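Local atomic coordinates of putative NADPH:quinone oxidoreductase (Ralstonia eutropha, PDB entry 3IUP), a protein that binds NADPH and probably uses it to reduce quinones. Residues L44-L49 against G366-I371; L199-R204 against Q215-V220; S343-L348 against L370-K375. All blocks are in the same frame, centred on the assembly; numbering follows the deposited sequence.

Contact 1: L44-L49 against G366-I371. With NDP (NADPH dihydro-nicotinamide-adenine-dinucleotide phosphate), chain C.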
loop_
_atom_site.group_PDB
_atom_site.type_symbol
_atom_site.label_atom_id
_atom_site.label_comp_id
_atom_site.label_asym_id
_atom_site.label_seq_id
_atom_site.Cartn_x
_atom_site.Cartn_y
_atom_site.Cartn_z
ATOM N N LEU A 44 -29.730 -3.650 0.900
ATOM C CA LEU A 44 -28.836 -4.267 1.856
ATOM C C LEU A 44 -27.477 -4.478 1.188
ATOM O O LEU A 44 -27.249 -5.459 0.470
ATOM C CB LEU A 44 -29.403 -5.605 2.326
ATOM C CG LEU A 44 -30.432 -5.485 3.431
ATOM C CD1 LEU A 44 -31.375 -6.690 3.414
ATOM C CD2 LEU A 44 -29.707 -5.341 4.792
ATOM N N ASN A 45 -26.608 -3.506 1.333
ATOM C CA ASN A 45 -25.296 -3.560 0.714
ATOM C C ASN A 45 -24.318 -4.141 1.769
ATOM O O ASN A 45 -24.578 -4.077 2.998
ATOM C CB ASN A 45 -24.836 -2.175 0.325
ATOM C CG ASN A 45 -25.636 -1.537 -0.788
ATOM O OD1 ASN A 45 -26.103 -2.208 -1.739
ATOM N ND2 ASN A 45 -25.787 -0.174 -0.697
ATOM N N PRO A 46 -23.158 -4.626 1.321
ATOM C CA PRO A 46 -22.144 -5.159 2.251
ATOM C C PRO A 46 -21.728 -4.183 3.343
ATOM O O PRO A 46 -21.611 -4.599 4.479
ATOM C CB PRO A 46 -20.980 -5.506 1.310
ATOM C CG PRO A 46 -21.689 -5.939 0.041
ATOM C CD PRO A 46 -22.756 -4.831 -0.085
ATOM N N SER A 47 -21.615 -2.891 3.033
ATOM C CA SER A 47 -21.342 -1.874 4.059
ATOM C C SER A 47 -22.419 -1.868 5.127
ATOM O O SER A 47 -22.129 -1.756 6.300
ATOM C CB SER A 47 -21.240 -0.486 3.443
ATOM O OG SER A 47 -22.215 -0.358 2.394
ATOM N N ASP A 48 -23.676 -2.065 4.714
ATOM C CA ASP A 48 -24.790 -2.092 5.676
ATOM C C ASP A 48 -24.757 -3.325 6.551
ATOM O O ASP A 48 -25.019 -3.254 7.729
ATOM C CB ASP A 48 -26.134 -2.023 4.948
ATOM C CG ASP A 48 -26.259 -0.763 4.056
ATOM O OD1 ASP A 48 -26.053 0.368 4.629
ATOM O OD2 ASP A 48 -26.522 -0.924 2.820
ATOM N N LEU A 49 -24.413 -4.475 5.953
ATOM C CA LEU A 49 -24.410 -5.733 6.667
ATOM C C LEU A 49 -23.337 -5.665 7.763
ATOM O O LEU A 49 -23.503 -6.248 8.837
ATOM C CB LEU A 49 -24.118 -6.871 5.672
ATOM C CG LEU A 49 -25.144 -7.038 4.571
ATOM C CD1 LEU A 49 -24.687 -8.171 3.616
ATOM C CD2 LEU A 49 -26.483 -7.316 5.078
ATOM N N GLY A 366 -25.887 -11.632 -7.807
ATOM C CA GLY A 366 -27.319 -11.599 -8.170
ATOM C C GLY A 366 -28.296 -11.930 -7.047
ATOM O O GLY A 366 -29.478 -12.273 -7.306
ATOM N N GLU A 367 -27.825 -11.799 -5.805
ATOM C CA GLU A 367 -28.651 -12.081 -4.653
ATOM C C GLU A 367 -28.602 -10.916 -3.677
ATOM O O GLU A 367 -28.454 -11.149 -2.481
ATOM C CB GLU A 367 -28.252 -13.405 -3.981
ATOM C CG GLU A 367 -28.441 -14.595 -4.920
ATOM C CD GLU A 367 -28.298 -15.953 -4.269
ATOM O OE1 GLU A 367 -29.128 -16.272 -3.381
ATOM O OE2 GLU A 367 -27.365 -16.723 -4.685
ATOM N N LYS A 368 -28.704 -9.692 -4.203
ATOM C CA LYS A 368 -28.894 -8.511 -3.381
ATOM C C LYS A 368 -30.379 -8.314 -3.031
ATOM O O LYS A 368 -31.253 -8.414 -3.895
ATOM C CB LYS A 368 -28.341 -7.269 -4.038
ATOM C CG LYS A 368 -28.321 -6.045 -3.085
ATOM C CD LYS A 368 -27.838 -4.771 -3.738
ATOM C CE LYS A 368 -26.332 -4.810 -4.066
ATOM N NZ LYS A 368 -25.492 -4.768 -2.866
ATOM N N TYR A 369 -30.641 -8.048 -1.761
ATOM C CA TYR A 369 -32.004 -7.852 -1.275
ATOM C C TYR A 369 -32.298 -6.352 -1.156
ATOM O O TYR A 369 -31.429 -5.596 -0.758
ATOM C CB TYR A 369 -32.203 -8.534 0.081
ATOM C CG TYR A 369 -32.571 -10.008 0.026
ATOM C CD1 TYR A 369 -32.086 -10.850 -0.959
ATOM C CD2 TYR A 369 -33.419 -10.550 0.999
ATOM C CE1 TYR A 369 -32.460 -12.204 -0.977
ATOM C CE2 TYR A 369 -33.794 -11.883 0.989
ATOM C CZ TYR A 369 -33.312 -12.701 -0.008
ATOM O OH TYR A 369 -33.692 -14.021 0.020
ATOM N N LEU A 370 -33.538 -5.970 -1.459
ATOM C CA LEU A 370 -34.030 -4.576 -1.343
ATOM C C LEU A 370 -35.041 -4.563 -0.210
ATOM O O LEU A 370 -35.909 -5.431 -0.156
ATOM C CB LEU A 370 -34.720 -4.157 -2.610
ATOM C CG LEU A 370 -35.189 -2.709 -2.698
ATOM C CD1 LEU A 370 -33.958 -1.782 -2.704
ATOM C CD2 LEU A 370 -36.071 -2.526 -3.954
ATOM N N ILE A 371 -34.912 -3.619 0.707
ATOM C CA ILE A 371 -35.888 -3.463 1.765
ATOM C C ILE A 371 -36.855 -2.381 1.381
ATOM O O ILE A 371 -36.464 -1.284 0.913
ATOM C CB ILE A 371 -35.239 -3.071 3.111
ATOM C CG1 ILE A 371 -34.217 -4.106 3.585
ATOM C CG2 ILE A 371 -36.313 -2.837 4.246
ATOM C CD1 ILE A 371 -33.222 -3.530 4.629
HETATM P PA NDP C . -22.863 -7.624 -4.587
HETATM O O1A NDP C . -23.711 -7.224 -5.690
HETATM O O2A NDP C . -23.479 -8.213 -3.377
HETATM O O5B NDP C . -21.812 -8.718 -5.251
HETATM C C5B NDP C . -20.782 -9.215 -4.391
HETATM C C4B NDP C . -19.825 -10.022 -5.214
HETATM O O4B NDP C . -18.831 -10.443 -4.326
HETATM C C3B NDP C . -20.470 -11.266 -5.847
HETATM O O3B NDP C . -20.175 -11.450 -7.216
HETATM C C2B NDP C . -19.835 -12.434 -5.060
HETATM O O2B NDP C . -19.603 -13.608 -5.838
HETATM C C1B NDP C . -18.516 -11.807 -4.629
HETATM N N9A NDP C . -17.956 -12.405 -3.410
HETATM C C8A NDP C . -18.641 -12.581 -2.225
HETATM N N7A NDP C . -17.792 -13.076 -1.307
HETATM C C5A NDP C . -16.544 -13.212 -1.885
HETATM C C6A NDP C . -15.291 -13.673 -1.434
HETATM N N6A NDP C . -15.090 -14.198 -0.212
HETATM N N1A NDP C . -14.221 -13.664 -2.304
HETATM C C2A NDP C . -14.354 -13.253 -3.594
HETATM N N3A NDP C . -15.578 -12.801 -4.031
HETATM C C4A NDP C . -16.649 -12.781 -3.202
HETATM O O3 NDP C . -21.902 -6.460 -4.008
HETATM P PN NDP C . -21.958 -4.942 -4.367
HETATM O O1N NDP C . -21.894 -4.667 -5.782
HETATM O O2N NDP C . -23.043 -4.229 -3.612
HETATM O O5D NDP C . -20.547 -4.463 -3.706
HETATM C C5D NDP C . -19.315 -4.832 -4.344
HETATM C C4D NDP C . -18.145 -4.515 -3.419
HETATM O O4D NDP C . -17.943 -3.088 -3.479
HETATM C C3D NDP C . -18.326 -4.902 -1.937
HETATM O O3D NDP C . -17.120 -5.385 -1.379
HETATM C C2D NDP C . -18.662 -3.559 -1.309
HETATM O O2D NDP C . -18.409 -3.450 0.083
HETATM C C1D NDP C . -17.734 -2.662 -2.134
HETATM N N1N NDP C . -18.038 -1.219 -2.007
HETATM C C2N NDP C . -17.106 -0.466 -1.373
HETATM C C3N NDP C . -17.286 0.878 -1.180
HETATM C C7N NDP C . -16.174 1.727 -0.593
HETATM O O7N NDP C . -16.494 3.054 -0.320
HETATM N N7N NDP C . -14.947 1.275 -0.304
HETATM C C4N NDP C . -18.368 1.580 -1.905
HETATM C C5N NDP C . -19.340 0.658 -2.599
HETATM C C6N NDP C . -19.128 -0.715 -2.629
HETATM P P2B NDP C . -20.066 -15.090 -5.300
HETATM O O1X NDP C . -21.431 -15.380 -5.938
HETATM O O2X NDP C . -20.153 -15.165 -3.779
HETATM O O3X NDP C . -18.969 -16.025 -5.833
HETATM O O HOH W 1 -28.424 -7.893 0.090
HETATM O O HOH W 2 -24.975 -7.038 -1.488
#

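Contact 2: L199-R204 against Q215-V220. With NDP (NADPH dihydro-nicotinamide-adenine-dinucleotide phosphate), chain C.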
loop_
_atom_site.group_PDB
_atom_site.type_symbol
_atom_site.label_atom_id
_atom_site.label_comp_id
_atom_site.label_asym_id
_atom_site.label_seq_id
_atom_site.Cartn_x
_atom_site.Cartn_y
_atom_site.Cartn_z
ATOM N N LEU A 199 -10.624 -2.221 -19.512
ATOM C CA LEU A 199 -10.991 -2.727 -18.199
ATOM C C LEU A 199 -10.687 -4.211 -18.166
ATOM O O LEU A 199 -11.036 -4.951 -19.106
ATOM C CB LEU A 199 -12.459 -2.462 -17.977
ATOM C CG LEU A 199 -13.092 -3.209 -16.797
ATOM C CD1 LEU A 199 -12.461 -2.734 -15.412
ATOM C CD2 LEU A 199 -14.602 -3.053 -16.780
ATOM N N VAL A 200 -10.061 -4.677 -17.096
ATOM C CA VAL A 200 -9.922 -6.090 -16.871
ATOM C C VAL A 200 -10.798 -6.470 -15.718
ATOM O O VAL A 200 -10.616 -5.983 -14.587
ATOM C CB VAL A 200 -8.476 -6.510 -16.609
ATOM C CG1 VAL A 200 -8.369 -8.043 -16.263
ATOM C CG2 VAL A 200 -7.522 -6.052 -17.777
ATOM N N ASN A 201 -11.757 -7.357 -15.978
ATOM C CA ASN A 201 -12.665 -7.861 -14.947
ATOM C C ASN A 201 -12.141 -9.177 -14.419
ATOM O O ASN A 201 -11.763 -10.034 -15.208
ATOM C CB ASN A 201 -14.059 -8.120 -15.545
ATOM C CG ASN A 201 -14.721 -6.876 -16.049
ATOM O OD1 ASN A 201 -15.289 -6.141 -15.258
ATOM N ND2 ASN A 201 -14.669 -6.612 -17.374
ATOM N N ILE A 202 -12.086 -9.305 -13.108
ATOM C CA ILE A 202 -11.691 -10.549 -12.447
ATOM C C ILE A 202 -12.840 -11.079 -11.637
ATOM O O ILE A 202 -13.441 -10.358 -10.852
ATOM C CB ILE A 202 -10.444 -10.369 -11.571
ATOM C CG1 ILE A 202 -9.262 -9.958 -12.439
ATOM C CG2 ILE A 202 -10.137 -11.668 -10.821
ATOM C CD1 ILE A 202 -7.966 -9.539 -11.676
ATOM N N VAL A 203 -13.161 -12.361 -11.842
ATOM C CA VAL A 203 -14.248 -13.031 -11.123
ATOM C C VAL A 203 -13.718 -14.283 -10.433
ATOM O O VAL A 203 -12.552 -14.641 -10.613
ATOM C CB VAL A 203 -15.410 -13.402 -12.091
ATOM C CG1 VAL A 203 -16.014 -12.156 -12.730
ATOM C CG2 VAL A 203 -14.915 -14.395 -13.168
ATOM N N ARG A 204 -14.556 -14.980 -9.681
ATOM C CA ARG A 204 -14.105 -16.202 -9.009
ATOM C C ARG A 204 -14.750 -17.488 -9.435
ATOM O O ARG A 204 -14.370 -18.543 -8.933
ATOM C CB ARG A 204 -14.163 -16.056 -7.492
ATOM C CG ARG A 204 -15.526 -16.114 -6.885
ATOM C CD ARG A 204 -15.339 -16.357 -5.361
ATOM N NE ARG A 204 -16.576 -16.272 -4.593
ATOM C CZ ARG A 204 -16.644 -16.457 -3.265
ATOM N NH1 ARG A 204 -15.542 -16.770 -2.554
ATOM N NH2 ARG A 204 -17.806 -16.352 -2.625
ATOM N N GLN A 215 -22.844 -9.411 -20.987
ATOM C CA GLN A 215 -23.034 -7.980 -20.889
ATOM C C GLN A 215 -22.029 -7.141 -21.690
ATOM O O GLN A 215 -21.983 -5.900 -21.565
ATOM C CB GLN A 215 -23.024 -7.567 -19.414
ATOM C CG GLN A 215 -24.112 -8.245 -18.580
ATOM C CD GLN A 215 -24.088 -7.831 -17.127
ATOM O OE1 GLN A 215 -23.057 -7.312 -16.636
ATOM N NE2 GLN A 215 -25.168 -8.141 -16.397
ATOM N N GLY A 216 -21.229 -7.802 -22.521
ATOM C CA GLY A 216 -20.300 -7.110 -23.369
ATOM C C GLY A 216 -18.881 -6.858 -22.871
ATOM O O GLY A 216 -18.077 -6.250 -23.599
ATOM N N ALA A 217 -18.543 -7.388 -21.710
ATOM C CA ALA A 217 -17.172 -7.224 -21.149
ATOM C C ALA A 217 -16.126 -7.728 -22.142
ATOM O O ALA A 217 -16.260 -8.810 -22.688
ATOM C CB ALA A 217 -17.033 -7.948 -19.822
ATOM N N VAL A 218 -15.102 -6.936 -22.364
ATOM C CA VAL A 218 -14.040 -7.273 -23.324
ATOM C C VAL A 218 -13.088 -8.312 -22.683
ATOM O O VAL A 218 -12.691 -9.309 -23.324
ATOM C CB VAL A 218 -13.280 -6.007 -23.755
ATOM C CG1 VAL A 218 -12.074 -6.310 -24.701
ATOM C CG2 VAL A 218 -14.206 -5.019 -24.391
ATOM N N HIS A 219 -12.700 -8.060 -21.427
ATOM C CA HIS A 219 -11.712 -8.881 -20.725
ATOM C C HIS A 219 -12.240 -9.359 -19.420
ATOM O O HIS A 219 -12.532 -8.542 -18.538
ATOM C CB HIS A 219 -10.475 -8.066 -20.400
ATOM C CG HIS A 219 -9.761 -7.534 -21.586
ATOM N ND1 HIS A 219 -8.982 -8.335 -22.391
ATOM C CD2 HIS A 219 -9.719 -6.292 -22.121
ATOM C CE1 HIS A 219 -8.472 -7.597 -23.366
ATOM N NE2 HIS A 219 -8.900 -6.355 -23.221
ATOM N N VAL A 220 -12.307 -10.668 -19.252
ATOM C CA VAL A 220 -12.718 -11.260 -18.016
ATOM C C VAL A 220 -11.806 -12.417 -17.722
ATOM O O VAL A 220 -11.611 -13.280 -18.584
ATOM C CB VAL A 220 -14.149 -11.778 -18.096
ATOM C CG1 VAL A 220 -14.593 -12.259 -16.737
ATOM C CG2 VAL A 220 -15.112 -10.666 -18.644
HETATM P PA NDP C . -22.863 -7.624 -4.587
HETATM O O1A NDP C . -23.711 -7.224 -5.690
HETATM O O2A NDP C . -23.479 -8.213 -3.377
HETATM O O5B NDP C . -21.812 -8.718 -5.251
HETATM C C5B NDP C . -20.782 -9.215 -4.391
HETATM C C4B NDP C . -19.825 -10.022 -5.214
HETATM O O4B NDP C . -18.831 -10.443 -4.326
HETATM C C3B NDP C . -20.470 -11.266 -5.847
HETATM O O3B NDP C . -20.175 -11.450 -7.216
HETATM C C2B NDP C . -19.835 -12.434 -5.060
HETATM O O2B NDP C . -19.603 -13.608 -5.838
HETATM C C1B NDP C . -18.516 -11.807 -4.629
HETATM N N9A NDP C . -17.956 -12.405 -3.410
HETATM C C8A NDP C . -18.641 -12.581 -2.225
HETATM N N7A NDP C . -17.792 -13.076 -1.307
HETATM C C5A NDP C . -16.544 -13.212 -1.885
HETATM C C6A NDP C . -15.291 -13.673 -1.434
HETATM N N6A NDP C . -15.090 -14.198 -0.212
HETATM N N1A NDP C . -14.221 -13.664 -2.304
HETATM C C2A NDP C . -14.354 -13.253 -3.594
HETATM N N3A NDP C . -15.578 -12.801 -4.031
HETATM C C4A NDP C . -16.649 -12.781 -3.202
HETATM O O3 NDP C . -21.902 -6.460 -4.008
HETATM P PN NDP C . -21.958 -4.942 -4.367
HETATM O O1N NDP C . -21.894 -4.667 -5.782
HETATM O O2N NDP C . -23.043 -4.229 -3.612
HETATM O O5D NDP C . -20.547 -4.463 -3.706
HETATM C C5D NDP C . -19.315 -4.832 -4.344
HETATM C C4D NDP C . -18.145 -4.515 -3.419
HETATM O O4D NDP C . -17.943 -3.088 -3.479
HETATM C C3D NDP C . -18.326 -4.902 -1.937
HETATM O O3D NDP C . -17.120 -5.385 -1.379
HETATM C C2D NDP C . -18.662 -3.559 -1.309
HETATM O O2D NDP C . -18.409 -3.450 0.083
HETATM C C1D NDP C . -17.734 -2.662 -2.134
HETATM N N1N NDP C . -18.038 -1.219 -2.007
HETATM C C2N NDP C . -17.106 -0.466 -1.373
HETATM C C3N NDP C . -17.286 0.878 -1.180
HETATM C C7N NDP C . -16.174 1.727 -0.593
HETATM O O7N NDP C . -16.494 3.054 -0.320
HETATM N N7N NDP C . -14.947 1.275 -0.304
HETATM C C4N NDP C . -18.368 1.580 -1.905
HETATM C C5N NDP C . -19.340 0.658 -2.599
HETATM C C6N NDP C . -19.128 -0.715 -2.629
HETATM P P2B NDP C . -20.066 -15.090 -5.300
HETATM O O1X NDP C . -21.431 -15.380 -5.938
HETATM O O2X NDP C . -20.153 -15.165 -3.779
HETATM O O3X NDP C . -18.969 -16.025 -5.833
HETATM O O HOH W 3 -13.452 -5.757 -19.922
#

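Contact 3: S343-L348 against L370-K375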
loop_
_atom_site.group_PDB
_atom_site.type_symbol
_atom_site.label_atom_id
_atom_site.label_comp_id
_atom_site.label_asym_id
_atom_site.label_seq_id
_atom_site.Cartn_x
_atom_site.Cartn_y
_atom_site.Cartn_z
ATOM N N SER A 343 -32.670 -9.656 -5.942
ATOM C CA SER A 343 -33.341 -10.940 -6.041
ATOM C C SER A 343 -34.641 -10.978 -5.255
ATOM O O SER A 343 -35.471 -11.814 -5.494
ATOM C CB SER A 343 -32.406 -12.074 -5.625
ATOM O OG SER A 343 -32.070 -11.979 -4.260
ATOM N N LYS A 344 -34.832 -10.075 -4.292
ATOM C CA LYS A 344 -36.046 -10.085 -3.484
ATOM C C LYS A 344 -36.260 -8.698 -2.858
ATOM O O LYS A 344 -35.287 -8.006 -2.556
ATOM C CB LYS A 344 -35.942 -11.148 -2.387
ATOM C CG LYS A 344 -37.271 -11.549 -1.712
ATOM C CD LYS A 344 -36.988 -12.756 -0.764
ATOM C CE LYS A 344 -38.256 -13.404 -0.218
ATOM N NZ LYS A 344 -38.915 -14.299 -1.252
ATOM N N GLU A 345 -37.513 -8.278 -2.733
ATOM C CA GLU A 345 -37.864 -7.094 -1.946
ATOM C C GLU A 345 -38.556 -7.549 -0.675
ATOM O O GLU A 345 -39.545 -8.307 -0.738
ATOM C CB GLU A 345 -38.778 -6.165 -2.720
ATOM C CG GLU A 345 -39.220 -4.939 -1.917
ATOM C CD GLU A 345 -40.051 -3.942 -2.709
ATOM O OE1 GLU A 345 -39.533 -3.370 -3.684
ATOM O OE2 GLU A 345 -41.209 -3.686 -2.339
ATOM N N ILE A 346 -38.045 -7.111 0.479
ATOM C CA ILE A 346 -38.562 -7.584 1.757
ATOM C C ILE A 346 -39.006 -6.448 2.658
ATOM O O ILE A 346 -38.540 -5.316 2.515
ATOM C CB ILE A 346 -37.513 -8.449 2.500
ATOM C CG1 ILE A 346 -36.237 -7.650 2.797
ATOM C CG2 ILE A 346 -37.133 -9.694 1.673
ATOM C CD1 ILE A 346 -35.206 -8.421 3.647
ATOM N N SER A 347 -39.896 -6.747 3.597
ATOM C CA SER A 347 -40.296 -5.807 4.624
ATOM C C SER A 347 -39.221 -5.597 5.675
ATOM O O SER A 347 -38.285 -6.390 5.861
ATOM C CB SER A 347 -41.564 -6.288 5.356
ATOM O OG SER A 347 -41.286 -7.470 6.081
ATOM N N LEU A 348 -39.456 -4.596 6.499
ATOM C CA LEU A 348 -38.567 -4.352 7.644
ATOM C C LEU A 348 -38.469 -5.542 8.609
ATOM O O LEU A 348 -37.380 -5.977 8.970
ATOM C CB LEU A 348 -39.039 -3.078 8.361
ATOM C CG LEU A 348 -37.978 -2.265 9.035
ATOM C CD1 LEU A 348 -36.900 -1.778 8.107
ATOM C CD2 LEU A 348 -38.679 -1.070 9.740
ATOM N N LEU A 370 -33.538 -5.970 -1.459
ATOM C CA LEU A 370 -34.030 -4.576 -1.343
ATOM C C LEU A 370 -35.041 -4.563 -0.210
ATOM O O LEU A 370 -35.909 -5.431 -0.156
ATOM C CB LEU A 370 -34.720 -4.157 -2.610
ATOM C CG LEU A 370 -35.189 -2.709 -2.698
ATOM C CD1 LEU A 370 -33.958 -1.782 -2.704
ATOM C CD2 LEU A 370 -36.071 -2.526 -3.954
ATOM N N ILE A 371 -34.912 -3.619 0.707
ATOM C CA ILE A 371 -35.888 -3.463 1.765
ATOM C C ILE A 371 -36.855 -2.381 1.381
ATOM O O ILE A 371 -36.464 -1.284 0.913
ATOM C CB ILE A 371 -35.239 -3.071 3.111
ATOM C CG1 ILE A 371 -34.217 -4.106 3.585
ATOM C CG2 ILE A 371 -36.313 -2.837 4.246
ATOM C CD1 ILE A 371 -33.222 -3.530 4.629
ATOM N N ASN A 372 -38.137 -2.653 1.588
ATOM C CA ASN A 372 -39.130 -1.604 1.565
ATOM C C ASN A 372 -39.647 -1.432 2.982
ATOM O O ASN A 372 -40.458 -2.236 3.444
ATOM C CB ASN A 372 -40.278 -1.938 0.616
ATOM C CG ASN A 372 -41.393 -0.889 0.660
ATOM O OD1 ASN A 372 -41.381 0.038 1.473
ATOM N ND2 ASN A 372 -42.334 -1.017 -0.253
ATOM N N PRO A 373 -39.178 -0.398 3.701
ATOM C CA PRO A 373 -39.539 -0.264 5.127
ATOM C C PRO A 373 -41.004 -0.160 5.385
ATOM O O PRO A 373 -41.450 -0.453 6.502
ATOM C CB PRO A 373 -38.859 1.058 5.531
ATOM C CG PRO A 373 -37.652 1.083 4.649
ATOM C CD PRO A 373 -38.155 0.584 3.323
ATOM N N ASN A 374 -41.745 0.318 4.404
ATOM C CA ASN A 374 -43.159 0.450 4.567
ATOM C C ASN A 374 -44.000 -0.725 4.031
ATOM O O ASN A 374 -45.243 -0.704 4.131
ATOM C CB ASN A 374 -43.600 1.788 3.975
ATOM C CG ASN A 374 -43.260 2.936 4.884
ATOM O OD1 ASN A 374 -43.973 3.178 5.850
ATOM N ND2 ASN A 374 -42.126 3.636 4.616
ATOM N N LYS A 375 -43.350 -1.748 3.503
ATOM C CA LYS A 375 -44.062 -2.931 3.002
ATOM C C LYS A 375 -44.895 -3.546 4.121
ATOM O O LYS A 375 -44.405 -3.792 5.227
ATOM C CB LYS A 375 -43.062 -3.953 2.487
ATOM C CG LYS A 375 -43.667 -5.180 1.865
ATOM C CD LYS A 375 -42.672 -5.902 0.989
ATOM C CE LYS A 375 -43.291 -7.090 0.264
ATOM N NZ LYS A 375 -42.754 -8.408 0.773
HETATM O O HOH W 4 -42.023 -3.067 6.608
#

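Contact 1: L44-L49 against G366-I371
K368 sends its ammonium group to N45 and to the cofactor at once. NZ donates to N45 OD1 at 2.9 Å, in the plane of the amide carbonyl and on a lone pair, and to O2N of the nicotinamide-side phosphate of NADPH at 2.6 Å. The lysine chain runs straight through CD and then bends twice, at chi3 and chi4 (both near -70°), which swings NZ in between the amide and the diphosphate. NZ also donates to a water at 2.7 Å, which in turn lies 2.7 Å from O2A of the neighbouring phosphate. The amide of N45 is held from its other end as well, ND2 giving a hydrogen bond to E97. The lysine's positive charge probably offsets part of the negative charge of the diphosphate.

The setting is the junction where strand 34-43 of the GroES-like fold passes into helix 46-53 and pairs antiparallel with strand 369-372. Here L44 N donates to Y369 O in an almost linear bond (3.1 Å, 171° at the hydrogen). A bridging water joins L44 O to Y369 N, continuing the pairing where direct bonding gives way. N45 N turns instead to D48 OD2, within the first turn of the helix.

P46 lays CB and CG against the nicotinamide-side ribose, with CB 3.5 Å from O2D. Away from the cofactor, L44 and I371 cross at about a right angle. With L44 CG beside its own backbone N, this branch point meets I371 CD1 at 3.6 Å, while L44 CD1 also touches CB of Y369.

Contact 2: L199-R204 against Q215-V220
The carbonyl oxygen of H219 is gripped twice by N201. The backbone N of N201 donates to H219 O at 2.9 Å with 164° at the hydrogen, and ND2 of the same residue donates to it at 3.1 Å, with H219 O lying close to the plane of the N201 amide. The two donors come from opposite faces of the carbonyl plane, each tilted from it. Chi1 of -64° sets the amide of N201 beside its own backbone N, so that both N-H groups converge on one acceptor. A water extends the pairing, donating a hydrogen bond to L199 O and accepting one from H219 N.

These bonds start the parallel pairing of strands 199-203 and 220-222 in the six-stranded sheet of the Rossmann-type nucleotide-binding domain, with helix 206-214 as the crossover between them. That helix ends in a Schellman motif with G216 at its C-prime position. Just past the C-terminal end of strand 199-203, R204 holds the 2'-phosphate of NADPH: NE donates to O3X at 2.7 Å and NH2 to O2X at 2.9 Å, while a face of the guanidinium lies over the adenine. Such a grip is consistent with a preference for NADPH.

V220 CA makes a CH...O contact of 3.2 Å with N201 O, and V220 CG1 meets V203 CG2. CB of A217 rests against N201 ND2, and the H219 ring turns an edge to L199 O.

Contact 3: S343-L348 against L370-K375
Strand 344-347 adds to the mixed sheet of the GroES-like part of the fold by pairing in parallel with strand 369-372, E345 lying beside L370 and I346 beside I371. Three backbone bonds lace them: L370 N to K344 O at 2.9 Å, I346 N to L370 O at 2.8 Å and N372 N to I346 O at 2.8 Å.

E345 and L370 stand side by side on one face, pointing the same way. The glutamate chain is extended, its CG anti to the backbone N (chi1 178°), which brings OE1 to 3.6 Å from L370 CD2 and OE2 against CB of N372. The carboxylate and the N372 amide are turned 77° apart.

N372 opens a type I turn that runs to K375, and its OD1 accepts from N374 N, an Asx turn. The turn brings K375 back over the face of strand 344-347 that carries E345, its CB 4.0 Å from S347 CB and its chain running across the backbone toward E345 O. A water held by L348 N, P373 O and K375 O bridges the turn to the start of helix 348-351. On the opposite face, I346 CG1 approaches I371 CG1. L348 sets its CD1 4.0 Å from I371 CG2.

How the contacts relate
Contacts 1 and 3 are neighbours, their centres 11 Å apart. They share L370 and I371, and strand 369-372 lies between strands 34-43 and 344-347 in the mixed sheet. A probable backbone hydrogen bond from S343 N to K368 O adds to the join. Contact 2 belongs to the parallel sheet of the nucleotide-binding domain, its centre 23 Å from that of contact 1 and 31 Å from that of contact 3. Along the chain it is nested within the long loop closed by contact 1 and precedes contact 3. NADPH spans the gap: contact 1 meets its diphosphate and contact 2 its 2'-phosphate, so both domains hold the cofactor.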